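Local coordinates for putative phenazine biosynthesis PhzC/PhzF protein (Clostridium difficile, PDB 4DUN), which is a putative PhzF-family protein that probably acts as an isomerase, at residues A80-K93 / L103-I115. Sequence-based numbering, arbitrary orientation. Where two conformers were deposited one is given.
Sequences AYVISNFIDVNVKK and LEVTRNGNLYEMI
Arg107 reaches from its strand to helix 73-87 with an extended chain, CG anti to the backbone N (chi1 -174°), and its NH1 donates to Ser84 OG (3.0 Å, 164°) within the guanidinium plane. Ser84 OG in turn donates to Val91 O at 2.7 Å, on a lone pair in the carbonyl plane, so one hydroxyl links the arginine, the helix and the turn after it. The other nitrogens are held from the hairpin's own turn: Arg107 NE donates to Gly109 O, and Arg107 NH2 to Asn110 OD1 at 2.7 Å. With NH1 fixed by Ser84, this limits rotation of the guanidinium. A water accepts from Arg107 NH1 and donates to Asn90 OD1. Lys92 NZ lies 4.0 Å from Arg107 NE, a probably unfavourable pairing of like charges.

The arrangement belongs to the N-terminal half of the two-part PhzF fold, which resembles diaminopimelate epimerase: a central helix is wrapped by curved sheet, here the hairpin of strands 101-108 and 111-117, closed by a type II' turn. Strand 93-98 joins it antiparallel, with Lys93 and Thr106 a non-hydrogen-bonded pair and Arg107 N donating to Lys92 O (2.8 Å).

Apolar contact lies deeper. Ala80 CB meets Val105 CG1 at 3.6 Å, and Tyr81 CB sits over one face of the Tyr112 ring. Where this apolar patch meets the arginine, Tyr112 OH lies over a guanidinium face of Arg107 and 3.0 Å from Asn85 ND2, an amide nitrogen that donates to Tyr81 O.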
loop_
_atom_site.group_PDB
_atom_site.type_symbol
_atom_site.label_atom_id
_atom_site.label_comp_id
_atom_site.label_asym_id
_atom_site.label_seq_id
_atom_site.Cartn_x
_atom_site.Cartn_y
_atom_site.Cartn_z
ATOM N N ALA A 80 -21.202 -0.953 1.198
ATOM C CA ALA A 80 -22.589 -1.174 0.777
ATOM C C ALA A 80 -22.622 -2.174 -0.378
ATOM O O ALA A 80 -23.476 -3.054 -0.392
ATOM C CB ALA A 80 -23.246 0.141 0.363
ATOM N N TYR A 81 -21.668 -2.062 -1.327
ATOM C CA TYR A 81 -21.550 -2.999 -2.453
ATOM C C TYR A 81 -21.363 -4.426 -1.909
ATOM O O TYR A 81 -22.062 -5.356 -2.320
ATOM C CB TYR A 81 -20.377 -2.586 -3.379
ATOM C CG TYR A 81 -19.984 -3.670 -4.372
ATOM C CD1 TYR A 81 -20.562 -3.728 -5.635
ATOM C CD2 TYR A 81 -19.064 -4.665 -4.026
ATOM C CE1 TYR A 81 -20.212 -4.727 -6.546
ATOM C CE2 TYR A 81 -18.744 -5.694 -4.912
ATOM C CZ TYR A 81 -19.308 -5.710 -6.176
ATOM O OH TYR A 81 -18.974 -6.712 -7.059
ATOM N N VAL A 82 -20.477 -4.584 -0.917
ATOM C CA VAL A 82 -20.227 -5.892 -0.321
ATOM C C VAL A 82 -21.506 -6.441 0.352
ATOM O O VAL A 82 -21.837 -7.608 0.126
ATOM C CB VAL A 82 -19.024 -5.848 0.655
ATOM C CG1 VAL A 82 -18.938 -7.131 1.493
ATOM C CG2 VAL A 82 -17.722 -5.625 -0.114
ATOM N N ILE A 83 -22.207 -5.611 1.155
ATOM C CA ILE A 83 -23.430 -6.026 1.860
ATOM C C ILE A 83 -24.478 -6.557 0.857
ATOM O O ILE A 83 -24.975 -7.680 1.022
ATOM C CB ILE A 83 -24.013 -4.870 2.744
ATOM C CG1 ILE A 83 -23.052 -4.466 3.905
ATOM C CG2 ILE A 83 -25.432 -5.193 3.267
ATOM C CD1 ILE A 83 -22.649 -5.633 4.966
ATOM N N SER A 84 -24.808 -5.751 -0.168
ATOM C CA SER A 84 -25.847 -6.088 -1.151
ATOM C C SER A 84 -25.441 -7.174 -2.147
ATOM O O SER A 84 -26.317 -7.811 -2.706
ATOM C CB SER A 84 -26.310 -4.842 -1.901
ATOM O OG SER A 84 -27.588 -5.091 -2.457
ATOM N N ASN A 85 -24.142 -7.421 -2.362
ATOM C CA ASN A 85 -23.750 -8.483 -3.280
ATOM C C ASN A 85 -23.481 -9.811 -2.573
ATOM O O ASN A 85 -23.588 -10.863 -3.228
ATOM C CB ASN A 85 -22.504 -8.089 -4.086
ATOM C CG ASN A 85 -22.823 -7.224 -5.270
ATOM O OD1 ASN A 85 -22.885 -7.704 -6.411
ATOM N ND2 ASN A 85 -23.043 -5.929 -5.025
ATOM N N PHE A 86 -23.119 -9.784 -1.259
ATOM C CA PHE A 86 -22.712 -11.023 -0.591
ATOM C C PHE A 86 -23.363 -11.341 0.754
ATOM O O PHE A 86 -23.402 -12.514 1.128
ATOM C CB PHE A 86 -21.182 -10.990 -0.362
ATOM C CG PHE A 86 -20.403 -10.828 -1.643
ATOM C CD1 PHE A 86 -20.247 -11.897 -2.522
ATOM C CD2 PHE A 86 -19.882 -9.591 -2.007
ATOM C CE1 PHE A 86 -19.577 -11.733 -3.738
ATOM C CE2 PHE A 86 -19.195 -9.434 -3.213
ATOM C CZ PHE A 86 -19.061 -10.505 -4.076
ATOM N N ILE A 87 -23.793 -10.330 1.505
ATOM C CA ILE A 87 -24.251 -10.531 2.884
ATOM C C ILE A 87 -25.761 -10.626 2.962
ATOM O O ILE A 87 -26.278 -11.604 3.508
ATOM C CB ILE A 87 -23.672 -9.404 3.798
ATOM C CG1 ILE A 87 -22.127 -9.198 3.597
ATOM C CG2 ILE A 87 -24.073 -9.590 5.270
ATOM C CD1 ILE A 87 -21.163 -10.482 3.674
ATOM N N ASP A 88 -26.458 -9.603 2.452
ATOM C CA ASP A 88 -27.912 -9.529 2.345
ATOM C C ASP A 88 -28.174 -9.280 0.889
ATOM O O ASP A 88 -28.356 -8.139 0.475
ATOM C CB ASP A 88 -28.482 -8.436 3.263
ATOM C CG ASP A 88 -29.999 -8.441 3.411
ATOM O OD1 ASP A 88 -30.665 -9.279 2.759
ATOM O OD2 ASP A 88 -30.523 -7.590 4.150
ATOM N N VAL A 89 -28.079 -10.352 0.088
ATOM C CA VAL A 89 -28.105 -10.294 -1.370
ATOM C C VAL A 89 -29.309 -9.516 -1.903
ATOM O O VAL A 89 -30.459 -9.873 -1.650
ATOM C CB VAL A 89 -27.976 -11.686 -2.044
ATOM C CG1 VAL A 89 -27.950 -11.559 -3.570
ATOM C CG2 VAL A 89 -26.714 -12.406 -1.563
ATOM N N ASN A 90 -28.999 -8.443 -2.659
ATOM C CA ASN A 90 -29.921 -7.530 -3.361
ATOM C C ASN A 90 -30.726 -6.621 -2.433
ATOM O O ASN A 90 -31.681 -5.996 -2.898
ATOM C CB ASN A 90 -30.856 -8.281 -4.332
ATOM C CG ASN A 90 -30.112 -8.896 -5.492
ATOM O OD1 ASN A 90 -29.205 -8.291 -6.080
ATOM N ND2 ASN A 90 -30.471 -10.116 -5.844
ATOM N N VAL A 91 -30.293 -6.441 -1.163
ATOM C CA VAL A 91 -30.940 -5.464 -0.268
ATOM C C VAL A 91 -30.782 -4.069 -0.929
ATOM O O VAL A 91 -29.720 -3.792 -1.504
ATOM C CB VAL A 91 -30.393 -5.497 1.196
ATOM C CG1 VAL A 91 -28.929 -5.033 1.288
ATOM C CG2 VAL A 91 -31.286 -4.689 2.139
ATOM N N LYS A 92 -31.853 -3.241 -0.900
ATOM C CA LYS A 92 -31.844 -1.920 -1.536
ATOM C C LYS A 92 -31.356 -0.811 -0.601
ATOM O O LYS A 92 -30.658 0.087 -1.058
ATOM C CB LYS A 92 -33.244 -1.566 -2.088
ATOM C CG LYS A 92 -33.686 -2.449 -3.269
ATOM C CD LYS A 92 -32.709 -2.409 -4.450
ATOM C CE LYS A 92 -32.636 -3.729 -5.182
ATOM N NZ LYS A 92 -31.241 -4.052 -5.591
ATOM N N LYS A 93 -31.733 -0.854 0.689
ATOM C CA LYS A 93 -31.351 0.176 1.668
ATOM C C LYS A 93 -30.364 -0.383 2.682
ATOM O O LYS A 93 -30.676 -1.373 3.360
ATOM C CB LYS A 93 -32.597 0.706 2.404
ATOM C CG LYS A 93 -33.516 1.584 1.568
ATOM C CD LYS A 93 -34.440 2.387 2.482
ATOM C CE LYS A 93 -35.663 2.928 1.778
ATOM N NZ LYS A 93 -36.514 3.733 2.697
ATOM N N LEU A 103 -25.341 6.480 8.510
ATOM C CA LEU A 103 -25.167 6.717 7.077
ATOM C C LEU A 103 -26.062 5.771 6.304
ATOM O O LEU A 103 -26.102 4.562 6.590
ATOM C CB LEU A 103 -23.712 6.556 6.611
ATOM C CG LEU A 103 -22.630 7.377 7.311
ATOM C CD1 LEU A 103 -21.267 6.921 6.833
ATOM C CD2 LEU A 103 -22.801 8.874 7.065
ATOM N N GLU A 104 -26.811 6.305 5.347
ATOM C CA GLU A 104 -27.662 5.457 4.517
ATOM C C GLU A 104 -27.103 5.395 3.105
ATOM O O GLU A 104 -26.638 6.405 2.586
ATOM C CB GLU A 104 -29.116 5.951 4.492
ATOM C CG GLU A 104 -30.040 5.002 3.745
ATOM C CD GLU A 104 -31.514 5.171 4.032
ATOM O OE1 GLU A 104 -32.216 5.743 3.170
ATOM O OE2 GLU A 104 -31.976 4.711 5.099
ATOM N N VAL A 105 -27.140 4.202 2.494
ATOM C CA VAL A 105 -26.710 3.986 1.103
ATOM C C VAL A 105 -27.889 3.280 0.411
ATOM O O VAL A 105 -28.451 2.341 0.981
ATOM C CB VAL A 105 -25.364 3.219 0.936
ATOM C CG1 VAL A 105 -24.959 3.122 -0.546
ATOM C CG2 VAL A 105 -24.246 3.877 1.751
ATOM N N THR A 106 -28.289 3.760 -0.781
ATOM C CA THR A 106 -29.368 3.123 -1.539
ATOM C C THR A 106 -28.802 2.514 -2.804
ATOM O O THR A 106 -28.064 3.187 -3.524
ATOM C CB THR A 106 -30.502 4.114 -1.858
ATOM O OG1 THR A 106 -30.990 4.664 -0.636
ATOM C CG2 THR A 106 -31.655 3.442 -2.602
ATOM N N ARG A 107 -29.124 1.234 -3.061
ATOM C CA ARG A 107 -28.718 0.542 -4.280
ATOM C C ARG A 107 -29.808 0.740 -5.310
ATOM O O ARG A 107 -30.968 0.397 -5.065
ATOM C CB ARG A 107 -28.457 -0.968 -4.042
ATOM C CG ARG A 107 -27.884 -1.645 -5.294
ATOM C CD ARG A 107 -27.629 -3.109 -5.081
ATOM N NE ARG A 107 -27.294 -3.799 -6.330
ATOM C CZ ARG A 107 -26.940 -5.074 -6.387
ATOM N NH1 ARG A 107 -26.881 -5.799 -5.280
ATOM N NH2 ARG A 107 -26.666 -5.643 -7.557
ATOM N N ASN A 108 -29.455 1.328 -6.443
ATOM C CA ASN A 108 -30.402 1.581 -7.537
ATOM C C ASN A 108 -29.800 0.887 -8.754
ATOM O O ASN A 108 -28.867 1.410 -9.367
ATOM C CB ASN A 108 -30.587 3.101 -7.719
ATOM C CG ASN A 108 -31.479 3.502 -8.878
ATOM O OD1 ASN A 108 -31.912 2.677 -9.700
ATOM N ND2 ASN A 108 -31.793 4.792 -8.955
ATOM N N GLY A 109 -30.291 -0.322 -9.051
ATOM C CA GLY A 109 -29.718 -1.165 -10.097
ATOM C C GLY A 109 -28.362 -1.604 -9.576
ATOM O O GLY A 109 -28.294 -2.281 -8.552
ATOM N N ASN A 110 -27.276 -1.145 -10.207
ATOM C CA ASN A 110 -25.908 -1.403 -9.728
ATOM C C ASN A 110 -25.220 -0.092 -9.325
ATOM O O ASN A 110 -23.990 -0.050 -9.122
ATOM C CB ASN A 110 -25.104 -2.202 -10.768
ATOM C CG ASN A 110 -25.532 -3.642 -10.798
ATOM O OD1 ASN A 110 -25.839 -4.235 -9.765
ATOM N ND2 ASN A 110 -25.581 -4.242 -11.978
ATOM N N LEU A 111 -26.015 0.951 -9.129
ATOM C CA LEU A 111 -25.504 2.241 -8.683
ATOM C C LEU A 111 -25.748 2.378 -7.187
ATOM O O LEU A 111 -26.801 2.009 -6.700
ATOM C CB LEU A 111 -26.209 3.391 -9.393
ATOM C CG LEU A 111 -25.743 3.765 -10.794
ATOM C CD1 LEU A 111 -26.778 4.627 -11.492
ATOM C CD2 LEU A 111 -24.392 4.452 -10.753
ATOM N N TYR A 112 -24.778 2.918 -6.461
ATOM C CA TYR A 112 -24.932 3.111 -5.024
ATOM C C TYR A 112 -25.072 4.598 -4.759
ATOM O O TYR A 112 -24.214 5.376 -5.126
ATOM C CB TYR A 112 -23.777 2.462 -4.265
ATOM C CG TYR A 112 -23.860 0.968 -4.393
ATOM C CD1 TYR A 112 -24.519 0.209 -3.442
ATOM C CD2 TYR A 112 -23.342 0.322 -5.501
ATOM C CE1 TYR A 112 -24.628 -1.148 -3.578
ATOM C CE2 TYR A 112 -23.445 -1.031 -5.643
ATOM C CZ TYR A 112 -24.091 -1.765 -4.679
ATOM O OH TYR A 112 -24.202 -3.121 -4.815
ATOM N N GLU A 113 -26.179 4.967 -4.126
ATOM C CA GLU A 113 -26.524 6.360 -3.875
ATOM C C GLU A 113 -26.318 6.865 -2.455
ATOM O O GLU A 113 -26.705 6.214 -1.492
ATOM C CB GLU A 113 -27.990 6.601 -4.253
ATOM C CG GLU A 113 -28.387 6.079 -5.621
ATOM C CD GLU A 113 -29.856 6.300 -5.934
ATOM O OE1 GLU A 113 -30.669 6.328 -4.992
ATOM O OE2 GLU A 113 -30.190 6.437 -7.121
ATOM N N MET A 114 -25.713 8.042 -2.349
ATOM C CA MET A 114 -25.485 8.665 -1.040
ATOM C C MET A 114 -25.955 10.115 -1.100
ATOM O O MET A 114 -25.629 10.847 -2.040
ATOM C CB MET A 114 -24.002 8.569 -0.627
ATOM C CG MET A 114 -23.464 7.144 -0.665
ATOM S SD MET A 114 -21.703 6.936 -0.235
ATOM C CE MET A 114 -20.911 7.784 -1.571
ATOM N N ILE A 115 -26.736 10.523 -0.095
ATOM C CA ILE A 115 -27.321 11.857 -0.038
ATOM C C ILE A 115 -26.522 12.682 0.950
ATOM O O ILE A 115 -26.343 12.291 2.105
ATOM C CB ILE A 115 -28.842 11.811 0.282
ATOM C CG1 ILE A 115 -29.603 11.116 -0.869
ATOM C CG2 ILE A 115 -29.393 13.244 0.532
ATOM C CD1 ILE A 115 -31.090 10.802 -0.600
HETATM O O HOH W 1 -23.808 -6.724 -8.654
HETATM O O HOH W 2 -26.357 -8.424 -6.383
#